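Side-chain contacts in protein phosphatase Slingshot homolog 2 (Homo sapiens, PDB 2NT2), which dephosphorylates and so activates the actin-depolymerising factor cofilin, this chain being the dual-specificity phosphatase catalytic domain: residues Gln6-Val11 with Tyr115-Glu120; Ala101-Met104 with Gly108-Leu111. The protein carries 1 engineered substitution. One frame throughout, in Å; residues are numbered along the deposited sequence.

How the contacts relate
From the N terminus, the chain enters strand 5-8, an edge strand of the mixed sheet, and turns through 8-11 into strand 11-14. Contact 1 joins this first hairpin to helix 111-121, closing a loop of 103 intervening residues that holds the remaining strands, the active-site position S88, an engineered serine, and helix 94-107. Contact 2 is a short closure within that span, its later end at the start of helix 111-121, formed where the chain leaves helix 94-107 and turns; the two nest and do not cross. They share a border: Y117 packs on W109, F8 on A103 and W109, and H10 NE2 is hydrogen-bonded to Y102 OH, so the sheet edge and both helices are tied together.

Contact 1: Gln6-Val11 with Tyr115-Glu120; sequences QIFEHV and YDYVKE
I7 CG2 lies at the apolar centre, 4.1 Å from V118 CG2 and 3.5 Å from Y117 CE2. With CG1 beside the backbone N (chi1 -50°), the CG2 methyl stands anti to it, where it reaches both residues of the helix; two beta-branched side chains suit a buried seam between strand and helix. The rings of F8 and Y117 come next, their planes 11° apart but slid so far that they barely overlap, with centroids 5.2 Å apart and F8 CE2 3.3 Å from Y117 CE2. Farther out, Y117 OH donates to I7 O at 2.9 Å, almost straight down the carbonyl bond (C=O...OH angle 170°). Tyrosine fits because its ring packs while its hydroxyl satisfies a backbone oxygen at a classic beta bulge, where I7 N and F8 N both bond to V11 O. A phenylalanine here would keep the ring but would probably leave I7 O without this donor and the ring less firmly fixed against the strand. Strand 6-8 runs roughly antiparallel to 115-120 where the helix packs over the phosphatase sheet's edge strand; I7 and V118 meet L13, V118 touches I100, F8 rests on A103 of helix 94-107, and F8 and Y107 rings meet edge-to-face.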
loop_
_atom_site.group_PDB
_atom_site.type_symbol
_atom_site.label_atom_id
_atom_site.label_comp_id
_atom_site.label_asym_id
_atom_site.label_seq_id
_atom_site.Cartn_x
_atom_site.Cartn_y
_atom_site.Cartn_z
ATOM N N GLN A 6 0.103 -10.315 4.108
ATOM C CA GLN A 6 -0.496 -10.596 2.808
ATOM C C GLN A 6 -1.960 -10.173 2.803
ATOM O O GLN A 6 -2.753 -10.659 3.609
ATOM C CB GLN A 6 -0.383 -12.076 2.429
ATOM C CG GLN A 6 -0.567 -12.304 0.932
ATOM C CD GLN A 6 -0.202 -13.696 0.469
ATOM O OE1 GLN A 6 -0.031 -14.624 1.254
ATOM N NE2 GLN A 6 -0.078 -13.855 -0.847
ATOM N N ILE A 7 -2.305 -9.269 1.888
ATOM C CA ILE A 7 -3.702 -8.820 1.850
ATOM C C ILE A 7 -4.431 -9.386 0.646
ATOM O O ILE A 7 -5.609 -9.741 0.723
ATOM C CB ILE A 7 -3.777 -7.285 1.863
ATOM C CG1 ILE A 7 -2.920 -6.669 2.981
ATOM C CG2 ILE A 7 -5.214 -6.825 1.962
ATOM C CD1 ILE A 7 -3.246 -7.226 4.356
ATOM N N PHE A 8 -3.718 -9.470 -0.471
ATOM C CA PHE A 8 -4.247 -10.150 -1.649
ATOM C C PHE A 8 -3.191 -11.100 -2.199
ATOM O O PHE A 8 -2.089 -11.080 -1.647
ATOM C CB PHE A 8 -4.716 -9.150 -2.701
ATOM C CG PHE A 8 -5.872 -8.306 -2.174
ATOM C CD1 PHE A 8 -5.759 -6.931 -2.115
ATOM C CD2 PHE A 8 -7.047 -8.909 -1.757
ATOM C CE1 PHE A 8 -6.803 -6.160 -1.641
ATOM C CE2 PHE A 8 -8.098 -8.154 -1.272
ATOM C CZ PHE A 8 -7.968 -6.776 -1.222
ATOM N N GLU A 9 -3.551 -11.893 -3.198
ATOM C CA GLU A 9 -2.593 -12.831 -3.778
ATOM C C GLU A 9 -1.288 -12.108 -4.114
ATOM O O GLU A 9 -0.207 -12.605 -3.828
ATOM C CB GLU A 9 -3.164 -13.520 -5.012
ATOM C CG GLU A 9 -2.358 -13.382 -6.287
ATOM C CD GLU A 9 -1.274 -14.425 -6.459
ATOM O OE1 GLU A 9 -1.157 -14.981 -7.569
ATOM O OE2 GLU A 9 -0.521 -14.687 -5.490
ATOM N N HIS A 10 -1.445 -10.911 -4.674
ATOM C CA HIS A 10 -0.335 -10.129 -5.189
ATOM C C HIS A 10 0.008 -8.921 -4.339
ATOM O O HIS A 10 0.717 -8.022 -4.814
ATOM C CB HIS A 10 -0.669 -9.681 -6.622
ATOM C CG HIS A 10 -1.870 -8.785 -6.678
ATOM N ND1 HIS A 10 -3.113 -9.158 -6.220
ATOM C CD2 HIS A 10 -2.009 -7.519 -7.141
ATOM C CE1 HIS A 10 -3.968 -8.163 -6.400
ATOM N NE2 HIS A 10 -3.321 -7.152 -6.960
ATOM N N VAL A 11 -0.466 -8.848 -3.094
ATOM C CA VAL A 11 -0.271 -7.616 -2.320
ATOM C C VAL A 11 0.140 -7.907 -0.883
ATOM O O VAL A 11 -0.552 -8.631 -0.165
ATOM C CB VAL A 11 -1.530 -6.730 -2.281
ATOM C CG1 VAL A 11 -1.307 -5.491 -1.420
ATOM C CG2 VAL A 11 -1.964 -6.328 -3.682
ATOM N N TYR A 115 -11.621 -1.432 4.564
ATOM C CA TYR A 115 -10.913 -1.122 5.808
ATOM C C TYR A 115 -10.992 -2.314 6.765
ATOM O O TYR A 115 -9.973 -2.742 7.299
ATOM C CB TYR A 115 -11.480 0.131 6.466
ATOM C CG TYR A 115 -10.856 0.498 7.790
ATOM C CD1 TYR A 115 -9.699 1.268 7.844
ATOM C CD2 TYR A 115 -11.414 0.082 8.992
ATOM C CE1 TYR A 115 -9.116 1.613 9.051
ATOM C CE2 TYR A 115 -10.840 0.420 10.207
ATOM C CZ TYR A 115 -9.692 1.185 10.230
ATOM O OH TYR A 115 -9.122 1.522 11.436
ATOM N N ASP A 116 -12.198 -2.839 6.950
ATOM C CA ASP A 116 -12.458 -4.012 7.758
ATOM C C ASP A 116 -11.665 -5.229 7.285
ATOM O O ASP A 116 -11.159 -6.008 8.088
ATOM C CB ASP A 116 -13.949 -4.374 7.720
ATOM C CG ASP A 116 -14.780 -3.487 8.625
ATOM O OD1 ASP A 116 -14.212 -2.583 9.271
ATOM O OD2 ASP A 116 -16.007 -3.715 8.696
ATOM N N TYR A 117 -11.606 -5.398 5.968
ATOM C CA TYR A 117 -10.851 -6.508 5.395
ATOM C C TYR A 117 -9.378 -6.378 5.774
ATOM O O TYR A 117 -8.749 -7.317 6.254
ATOM C CB TYR A 117 -11.017 -6.538 3.879
ATOM C CG TYR A 117 -10.268 -7.658 3.196
ATOM C CD1 TYR A 117 -10.809 -8.939 3.125
ATOM C CD2 TYR A 117 -9.020 -7.439 2.625
ATOM C CE1 TYR A 117 -10.118 -9.958 2.500
ATOM C CE2 TYR A 117 -8.325 -8.460 1.998
ATOM C CZ TYR A 117 -8.883 -9.720 1.939
ATOM O OH TYR A 117 -8.210 -10.748 1.320
ATOM N N VAL A 118 -8.849 -5.176 5.560
ATOM C CA VAL A 118 -7.446 -4.894 5.826
ATOM C C VAL A 118 -7.160 -4.853 7.320
ATOM O O VAL A 118 -6.110 -5.327 7.760
ATOM C CB VAL A 118 -7.002 -3.564 5.187
ATOM C CG1 VAL A 118 -5.558 -3.263 5.561
ATOM C CG2 VAL A 118 -7.168 -3.602 3.673
ATOM N N LYS A 119 -8.084 -4.314 8.108
ATOM C CA LYS A 119 -7.849 -4.190 9.548
ATOM C C LYS A 119 -7.753 -5.561 10.209
ATOM O O LYS A 119 -6.954 -5.761 11.122
ATOM C CB LYS A 119 -8.945 -3.362 10.213
ATOM C CG LYS A 119 -8.890 -3.358 11.732
ATOM C CD LYS A 119 -7.778 -2.455 12.246
ATOM C CE LYS A 119 -8.005 -2.074 13.699
ATOM N NZ LYS A 119 -6.812 -1.429 14.317
ATOM N N GLU A 120 -8.563 -6.492 9.730
ATOM C CA GLU A 120 -8.618 -7.851 10.255
ATOM C C GLU A 120 -7.278 -8.561 10.152
ATOM O O GLU A 120 -6.840 -9.214 11.099
ATOM C CB GLU A 120 -9.684 -8.665 9.519
ATOM C CG GLU A 120 -10.696 -9.304 10.460
ATOM C CD GLU A 120 -11.295 -10.571 9.890
ATOM O OE1 GLU A 120 -10.655 -11.638 10.015
ATOM O OE2 GLU A 120 -12.410 -10.506 9.326
#

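Contact 2: Ala101-Met104 with Gly108-Leu111; sequences AYAM and GWNL
The sulfur of M104 meets a methyl of L111, the two side chains crossing at a slant, SD 3.9 Å from CD1. Extended at chi2, the thioether chain bends at chi3 (67°); an unbranched, flexible methionine suits this buried place beside a branched leucine. A second apolar touch lies at A103, whose CB comes 4.0 Å from W109 CE3. The small alanine methyl lets the broad indole settle beside the helix; W109 CG stands anti to its carbonyl carbon (chi1 -79°), with the ring on the A103 side. Contacts between backbone and side chain form another group: M104 CG lies 3.4 Å from W109 O, and M104 CA makes a CA-H...O contact of 3.5 Å with it. The backbone makes the turn. G108, at the C-terminal end of helix 94-107, is the first residue to leave helical geometry and does so with positive phi (67°), a conformation that favours glycine, while N110 takes the N-cap position of the following helix without a side-chain capping bond. This tight helix-helix connection leads into helix 111-121, where A103, M104 and W109 all touch A114; helix 129-143 adds Q139 against M104 and L111, and the ring of Y117 meets W109 edge-to-face.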
loop_
_atom_site.group_PDB
_atom_site.type_symbol
_atom_site.label_atom_id
_atom_site.label_comp_id
_atom_site.label_asym_id
_atom_site.label_seq_id
_atom_site.Cartn_x
_atom_site.Cartn_y
_atom_site.Cartn_z
ATOM N N ALA A 101 -7.512 1.698 -0.384
ATOM C CA ALA A 101 -7.972 2.355 -1.592
ATOM C C ALA A 101 -7.885 1.431 -2.798
ATOM O O ALA A 101 -8.791 1.393 -3.624
ATOM C CB ALA A 101 -7.164 3.618 -1.863
ATOM N N TYR A 102 -6.779 0.697 -2.921
ATOM C CA TYR A 102 -6.648 -0.203 -4.068
ATOM C C TYR A 102 -7.771 -1.242 -4.076
ATOM O O TYR A 102 -8.362 -1.514 -5.119
ATOM C CB TYR A 102 -5.288 -0.895 -4.060
ATOM C CG TYR A 102 -5.164 -1.993 -5.095
ATOM C CD1 TYR A 102 -4.966 -1.684 -6.435
ATOM C CD2 TYR A 102 -5.245 -3.330 -4.738
ATOM C CE1 TYR A 102 -4.853 -2.675 -7.391
ATOM C CE2 TYR A 102 -5.132 -4.330 -5.687
ATOM C CZ TYR A 102 -4.935 -3.998 -7.012
ATOM O OH TYR A 102 -4.821 -4.997 -7.953
ATOM N N ALA A 103 -8.064 -1.813 -2.917
ATOM C CA ALA A 103 -9.116 -2.814 -2.773
ATOM C C ALA A 103 -10.487 -2.254 -3.127
ATOM O O ALA A 103 -11.290 -2.911 -3.801
ATOM C CB ALA A 103 -9.115 -3.386 -1.365
ATOM N N MET A 104 -10.770 -1.026 -2.703
ATOM C CA MET A 104 -12.012 -0.354 -3.088
ATOM C C MET A 104 -12.117 -0.271 -4.609
ATOM O O MET A 104 -13.099 -0.676 -5.224
ATOM C CB MET A 104 -12.052 1.062 -2.519
ATOM C CG MET A 104 -12.352 1.168 -1.040
ATOM S SD MET A 104 -11.993 2.799 -0.356
ATOM C CE MET A 104 -13.220 3.807 -1.171
ATOM N N GLY A 108 -14.041 -3.266 -6.041
ATOM C CA GLY A 108 -15.233 -2.452 -5.921
ATOM C C GLY A 108 -15.871 -2.561 -4.548
ATOM O O GLY A 108 -17.094 -2.551 -4.401
ATOM N N TRP A 109 -15.028 -2.658 -3.530
ATOM C CA TRP A 109 -15.446 -2.818 -2.150
ATOM C C TRP A 109 -15.858 -1.517 -1.481
ATOM O O TRP A 109 -15.235 -0.479 -1.694
ATOM C CB TRP A 109 -14.276 -3.458 -1.379
ATOM C CG TRP A 109 -14.187 -4.934 -1.615
ATOM C CD1 TRP A 109 -14.978 -5.684 -2.433
ATOM C CD2 TRP A 109 -13.245 -5.831 -1.022
ATOM N NE1 TRP A 109 -14.588 -7.000 -2.387
ATOM C CE2 TRP A 109 -13.525 -7.117 -1.527
ATOM C CE3 TRP A 109 -12.194 -5.670 -0.118
ATOM C CZ2 TRP A 109 -12.789 -8.238 -1.150
ATOM C CZ3 TRP A 109 -11.466 -6.780 0.254
ATOM C CH2 TRP A 109 -11.767 -8.048 -0.262
ATOM N N ASN A 110 -16.893 -1.564 -0.651
ATOM C CA ASN A 110 -17.234 -0.421 0.195
ATOM C C ASN A 110 -16.047 -0.068 1.085
ATOM O O ASN A 110 -15.189 -0.917 1.325
ATOM C CB ASN A 110 -18.445 -0.738 1.069
ATOM C CG ASN A 110 -19.765 -0.542 0.357
ATOM O OD1 ASN A 110 -19.798 -0.241 -0.840
ATOM N ND2 ASN A 110 -20.852 -0.720 1.098
ATOM N N LEU A 111 -15.985 1.164 1.589
ATOM C CA LEU A 111 -14.840 1.542 2.416
ATOM C C LEU A 111 -14.778 0.714 3.692
ATOM O O LEU A 111 -13.716 0.174 4.024
ATOM C CB LEU A 111 -14.861 3.025 2.756
ATOM C CG LEU A 111 -13.879 3.477 3.843
ATOM C CD1 LEU A 111 -12.456 3.043 3.523
ATOM C CD2 LEU A 111 -13.969 4.989 4.019
#